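Local atomic coordinates of BAT-2 beta-lactamase (Bacillus atrophaeus, PDB entry 6W5G), a protein that hydrolyses the beta-lactam ring of antibiotics as a class D serine beta-lactamase, and so probably confers resistance on its Gram-positive host. Residues I51-V55 and Q56-T60; F178-H181 and L182-D186. All coordinates share one frame; numbering follows the deposited sequence.

Two short-range contacts make a worked example of how a chain reverses in a hairpin and how a helix is brought to an end. Interaction 1 comes first along the chain: residues 51-55 carry the end of strand 48-54 into the turn, and residues 56-60 lead back into strand 59-63, closing the first hairpin of the six-stranded sheet. Interaction 2 opens only after it has closed, where residues 178-181 and 182-186 end helix 172-184; the two neither nest nor cross. In space they nevertheless meet, with centres about 13 Å apart. His53 lies against Glu180 and Val55 against Tyr183, so the C-terminal part of helix 172-184 packs on the sheet, over strands 48-54 and 236-244.

Interaction 1: I51-V55 and Q56-T60; sequences ILHDV and QKDKT
His53 and Thr60 face each other as a non-hydrogen-bonded antiparallel pair, and their side chains supply the bond that the backbone lacks there. The imidazole, with CG anti to the backbone N (chi1 177°), is carried over the second strand, and His53 ND1 lies 2.7 Å from Thr60 OG1 in a nearly straight hydrogen bond in which either atom may donate. The remaining Thr60 branch, CG2, lies alongside Ile51 CG2 at 3.8 Å. Next along the same ring edge, Asp58 OD1 lies 3.0 Å from His53 CE1, in the ring plane, its carboxylate almost perpendicular to the imidazole. One water joins His53 NE2, Val55 O and, weakly, Asp58 OD1.

Asp54 works on the other face of the hairpin. Asp54 OD1 accepts from Lys57 N at 3.0 Å, a nearly straight bond (170°) that arrives from above the carboxylate plane. The extended Lys57 chain then runs past, with CD 3.2 Å from Asp54 OD2. Lys57 NZ is hydrogen-bonded to Ser31 OG and, weakly, to a water that also donates to Asp54 OD2; another water donates to both Asp54 OD1 and Gln56 OE1, which also accepts from Ser237 N. In the backbone, Asp54 N donates to Lys59 O at 2.8 Å. Asp58, with positive phi (56°), and Lys59 both face Asp54: a G1 beta bulge at the end of the hairpin turn that joins strands 48-54 and 59-63.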
loop_
_atom_site.group_PDB
_atom_site.type_symbol
_atom_site.label_atom_id
_atom_site.label_comp_id
_atom_site.label_asym_id
_atom_site.label_seq_id
_atom_site.Cartn_x
_atom_site.Cartn_y
_atom_site.Cartn_z
ATOM N N ILE A 51 -7.548 -6.335 -8.631
ATOM C CA ILE A 51 -7.859 -7.511 -7.829
ATOM C C ILE A 51 -8.796 -7.074 -6.715
ATOM O O ILE A 51 -8.510 -6.094 -6.019
ATOM C CB ILE A 51 -6.580 -8.119 -7.225
ATOM C CG1 ILE A 51 -5.583 -8.481 -8.327
ATOM C CG2 ILE A 51 -6.918 -9.338 -6.377
ATOM C CD1 ILE A 51 -4.140 -8.319 -7.894
ATOM N N LEU A 52 -9.908 -7.791 -6.543
ATOM C CA LEU A 52 -10.848 -7.516 -5.459
ATOM C C LEU A 52 -11.187 -8.820 -4.753
ATOM O O LEU A 52 -11.690 -9.754 -5.382
ATOM C CB LEU A 52 -12.129 -6.855 -5.981
ATOM C CG LEU A 52 -13.109 -6.357 -4.909
ATOM C CD1 LEU A 52 -12.513 -5.208 -4.094
ATOM C CD2 LEU A 52 -14.417 -5.941 -5.553
ATOM N N HIS A 53 -10.919 -8.888 -3.452
ATOM C CA HIS A 53 -11.211 -10.084 -2.670
ATOM C C HIS A 53 -12.320 -9.784 -1.671
ATOM O O HIS A 53 -12.171 -8.902 -0.818
ATOM C CB HIS A 53 -9.969 -10.592 -1.942
ATOM C CG HIS A 53 -10.242 -11.772 -1.068
ATOM N ND1 HIS A 53 -10.376 -13.048 -1.574
ATOM C CD2 HIS A 53 -10.440 -11.873 0.266
ATOM C CE1 HIS A 53 -10.633 -13.887 -0.584
ATOM N NE2 HIS A 53 -10.679 -13.199 0.542
ATOM N N ASP A 54 -13.422 -10.522 -1.784
ATOM C CA ASP A 54 -14.531 -10.458 -0.841
ATOM C C ASP A 54 -14.138 -11.269 0.390
ATOM O O ASP A 54 -13.982 -12.491 0.310
ATOM C CB ASP A 54 -15.766 -11.055 -1.510
ATOM C CG ASP A 54 -17.031 -10.880 -0.693
ATOM O OD1 ASP A 54 -16.972 -10.965 0.552
ATOM O OD2 ASP A 54 -18.102 -10.697 -1.309
ATOM N N VAL A 55 -14.001 -10.598 1.535
ATOM C CA VAL A 55 -13.470 -11.258 2.728
ATOM C C VAL A 55 -14.455 -12.289 3.267
ATOM O O VAL A 55 -14.077 -13.423 3.588
ATOM C CB VAL A 55 -13.094 -10.211 3.794
ATOM C CG1 VAL A 55 -12.854 -10.888 5.137
ATOM C CG2 VAL A 55 -11.869 -9.413 3.349
ATOM N N GLN A 56 -15.732 -11.912 3.384
ATOM C CA GLN A 56 -16.713 -12.802 4.003
ATOM C C GLN A 56 -17.085 -13.958 3.085
ATOM O O GLN A 56 -17.298 -15.084 3.551
ATOM C CB GLN A 56 -17.969 -12.023 4.404
ATOM C CG GLN A 56 -17.777 -11.083 5.580
ATOM C CD GLN A 56 -16.965 -9.863 5.204
ATOM O OE1 GLN A 56 -17.110 -9.325 4.106
ATOM N NE2 GLN A 56 -16.097 -9.428 6.105
ATOM N N LYS A 57 -17.202 -13.704 1.787
ATOM C CA LYS A 57 -17.584 -14.765 0.865
ATOM C C LYS A 57 -16.390 -15.515 0.305
ATOM O O LYS A 57 -16.578 -16.539 -0.362
ATOM C CB LYS A 57 -18.460 -14.207 -0.255
ATOM C CG LYS A 57 -19.675 -13.500 0.288
ATOM C CD LYS A 57 -20.465 -12.816 -0.794
ATOM C CE LYS A 57 -21.480 -11.870 -0.165
ATOM N NZ LYS A 57 -22.471 -11.404 -1.169
ATOM N N ASP A 58 -15.179 -15.037 0.580
ATOM C CA ASP A 58 -13.946 -15.711 0.187
ATOM C C ASP A 58 -13.888 -15.969 -1.317
ATOM O O ASP A 58 -13.695 -17.097 -1.776
ATOM C CB ASP A 58 -13.722 -16.988 0.991
ATOM C CG ASP A 58 -12.269 -17.213 1.322
ATOM O OD1 ASP A 58 -11.407 -16.509 0.748
ATOM O OD2 ASP A 58 -11.985 -18.097 2.154
ATOM N N LYS A 59 -14.050 -14.899 -2.091
ATOM C CA LYS A 59 -14.003 -14.950 -3.542
ATOM C C LYS A 59 -13.118 -13.815 -4.032
ATOM O O LYS A 59 -13.125 -12.775 -3.446
ATOM C CB LYS A 59 -15.362 -14.743 -4.144
ATOM C CG LYS A 59 -16.391 -15.794 -3.771
ATOM C CD LYS A 59 -17.762 -15.330 -4.162
ATOM C CE LYS A 59 -17.978 -15.422 -5.626
ATOM N NZ LYS A 59 -19.401 -15.746 -5.815
ATOM N N THR A 60 -12.384 -14.062 -5.117
ATOM C CA THR A 60 -11.457 -13.082 -5.660
ATOM C C THR A 60 -11.750 -12.853 -7.134
ATOM O O THR A 60 -11.809 -13.809 -7.914
ATOM C CB THR A 60 -10.003 -13.545 -5.497
ATOM O OG1 THR A 60 -9.727 -13.802 -4.114
ATOM C CG2 THR A 60 -9.057 -12.473 -5.997
HETATM O O HOH W 1 -11.472 -14.354 2.929
HETATM O O HOH W 2 -20.211 -9.026 -1.274
HETATM O O HOH W 3 -18.877 -9.767 1.910
#

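Interaction 2: F178-H181 and L182-D186; sequences FIEH and LYKED
Glu180 and Lys184, one helical turn apart, are joined by a salt bridge: Lys184 NZ stands 2.6 Å from Glu180 OE2 and meets the oxygen's anti lone pair. The two extended chains run side by side, pointing the same way. Glu180 starts with CG anti to the backbone N (chi1 -178°), Lys184 with CG beside it (chi1 -61°), and these different starts bring the ends together. Lys184 CG also lies 3.3 Å from Glu180 O, the carbonyl that accepts from Lys184 N.

The backbone bonds show how the helix finishes. Leu182 N, Tyr183 N and Lys184 N bind Phe178 O, Ile179 O and Glu180 O in regular succession. The pattern then changes: Asp186 N reaches back to His181 O at 2.9 Å, in the carbonyl plane, while Glu185 N binds Leu182 O weakly at 3.1 Å. Glu185, with positive phi (60°), is the C-prime residue of this Schellman motif.

Among the non-bonded contacts, His181 CB lies 3.6 Å from Asp186 O.

Around this helix end, Phe178 and Leu182 rest on Leu84 of helix 81-88, and Leu182 also touches Met194 of helix 191-200, whose Lys191, Lys195 and Lys198 form salt bridges with Glu185. Ile179 and Tyr183 pack on Ile239 of strand 236-244, where the Tyr183 hydroxyl is hydrogen-bonded to Ser237.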
loop_
_atom_site.group_PDB
_atom_site.type_symbol
_atom_site.label_atom_id
_atom_site.label_comp_id
_atom_site.label_asym_id
_atom_site.label_seq_id
_atom_site.Cartn_x
_atom_site.Cartn_y
_atom_site.Cartn_z
ATOM N N PHE A 178 -0.462 -9.889 0.985
ATOM C CA PHE A 178 0.100 -9.188 2.134
ATOM C C PHE A 178 -0.955 -8.322 2.821
ATOM O O PHE A 178 -1.093 -8.352 4.050
ATOM C CB PHE A 178 1.305 -8.348 1.714
ATOM C CG PHE A 178 1.723 -7.362 2.759
ATOM C CD1 PHE A 178 2.377 -7.786 3.915
ATOM C CD2 PHE A 178 1.414 -6.020 2.617
ATOM C CE1 PHE A 178 2.723 -6.873 4.903
ATOM C CE2 PHE A 178 1.758 -5.106 3.592
ATOM C CZ PHE A 178 2.415 -5.528 4.734
ATOM N N ILE A 179 -1.715 -7.544 2.043
ATOM C CA ILE A 179 -2.741 -6.693 2.641
ATOM C C ILE A 179 -3.819 -7.537 3.302
ATOM O O ILE A 179 -4.330 -7.186 4.374
ATOM C CB ILE A 179 -3.321 -5.706 1.607
ATOM C CG1 ILE A 179 -2.234 -4.745 1.113
ATOM C CG2 ILE A 179 -4.508 -4.930 2.205
ATOM C CD1 ILE A 179 -1.656 -3.867 2.190
ATOM N N GLU A 180 -4.173 -8.673 2.692
ATOM C CA GLU A 180 -5.160 -9.549 3.316
ATOM C C GLU A 180 -4.649 -10.096 4.647
ATOM O O GLU A 180 -5.411 -10.201 5.620
ATOM C CB GLU A 180 -5.537 -10.693 2.371
ATOM C CG GLU A 180 -6.602 -11.609 2.969
ATOM C CD GLU A 180 -7.057 -12.690 2.014
ATOM O OE1 GLU A 180 -6.527 -12.754 0.888
ATOM O OE2 GLU A 180 -7.938 -13.490 2.402
ATOM N N HIS A 181 -3.359 -10.439 4.707
ATOM C CA HIS A 181 -2.773 -10.905 5.960
ATOM C C HIS A 181 -2.760 -9.804 7.009
ATOM O O HIS A 181 -2.982 -10.070 8.194
ATOM C CB HIS A 181 -1.366 -11.448 5.713
ATOM C CG HIS A 181 -1.343 -12.685 4.872
ATOM N ND1 HIS A 181 -0.257 -13.044 4.106
ATOM C CD2 HIS A 181 -2.285 -13.631 4.657
ATOM C CE1 HIS A 181 -0.521 -14.175 3.474
ATOM N NE2 HIS A 181 -1.745 -14.554 3.793
ATOM N N LEU A 182 -2.499 -8.562 6.593
ATOM C CA LEU A 182 -2.560 -7.447 7.529
ATOM C C LEU A 182 -3.982 -7.227 8.025
ATOM O O LEU A 182 -4.205 -7.022 9.229
ATOM C CB LEU A 182 -2.021 -6.188 6.858
ATOM C CG LEU A 182 -2.137 -4.906 7.683
ATOM C CD1 LEU A 182 -1.455 -5.054 9.039
ATOM C CD2 LEU A 182 -1.583 -3.707 6.908
ATOM N N TYR A 183 -4.959 -7.276 7.113
ATOM C CA TYR A 183 -6.356 -7.127 7.510
ATOM C C TYR A 183 -6.751 -8.178 8.541
ATOM O O TYR A 183 -7.364 -7.858 9.568
ATOM C CB TYR A 183 -7.265 -7.221 6.279
ATOM C CG TYR A 183 -8.730 -7.166 6.639
ATOM C CD1 TYR A 183 -9.386 -5.948 6.783
ATOM C CD2 TYR A 183 -9.453 -8.327 6.873
ATOM C CE1 TYR A 183 -10.720 -5.895 7.134
ATOM C CE2 TYR A 183 -10.778 -8.283 7.218
ATOM C CZ TYR A 183 -11.411 -7.067 7.347
ATOM O OH TYR A 183 -12.742 -7.011 7.697
ATOM N N LYS A 184 -6.433 -9.447 8.267
ATOM C CA LYS A 184 -6.776 -10.551 9.155
ATOM C C LYS A 184 -5.831 -10.682 10.337
ATOM O O LYS A 184 -6.101 -11.489 11.236
ATOM C CB LYS A 184 -6.785 -11.863 8.366
ATOM C CG LYS A 184 -7.807 -11.861 7.257
ATOM C CD LYS A 184 -7.860 -13.179 6.520
ATOM C CE LYS A 184 -9.016 -13.192 5.531
ATOM N NZ LYS A 184 -8.950 -14.372 4.625
ATOM N N GLU A 185 -4.746 -9.910 10.356
ATOM C CA GLU A 185 -3.738 -9.969 11.417
ATOM C C GLU A 185 -3.096 -11.351 11.513
ATOM O O GLU A 185 -2.741 -11.833 12.595
ATOM C CB GLU A 185 -4.264 -9.429 12.747
ATOM C CG GLU A 185 -4.830 -8.043 12.504
ATOM C CD GLU A 185 -5.139 -7.257 13.740
ATOM O OE1 GLU A 185 -4.920 -7.751 14.871
ATOM O OE2 GLU A 185 -5.615 -6.123 13.565
ATOM N N ASP A 186 -2.949 -11.978 10.349
ATOM C CA ASP A 186 -2.157 -13.193 10.165
ATOM C C ASP A 186 -0.742 -12.817 9.721
ATOM O O ASP A 186 -0.263 -13.221 8.662
ATOM C CB ASP A 186 -2.820 -14.093 9.126
ATOM C CG ASP A 186 -4.147 -14.660 9.593
ATOM O OD1 ASP A 186 -4.314 -14.886 10.814
ATOM O OD2 ASP A 186 -5.023 -14.890 8.728
#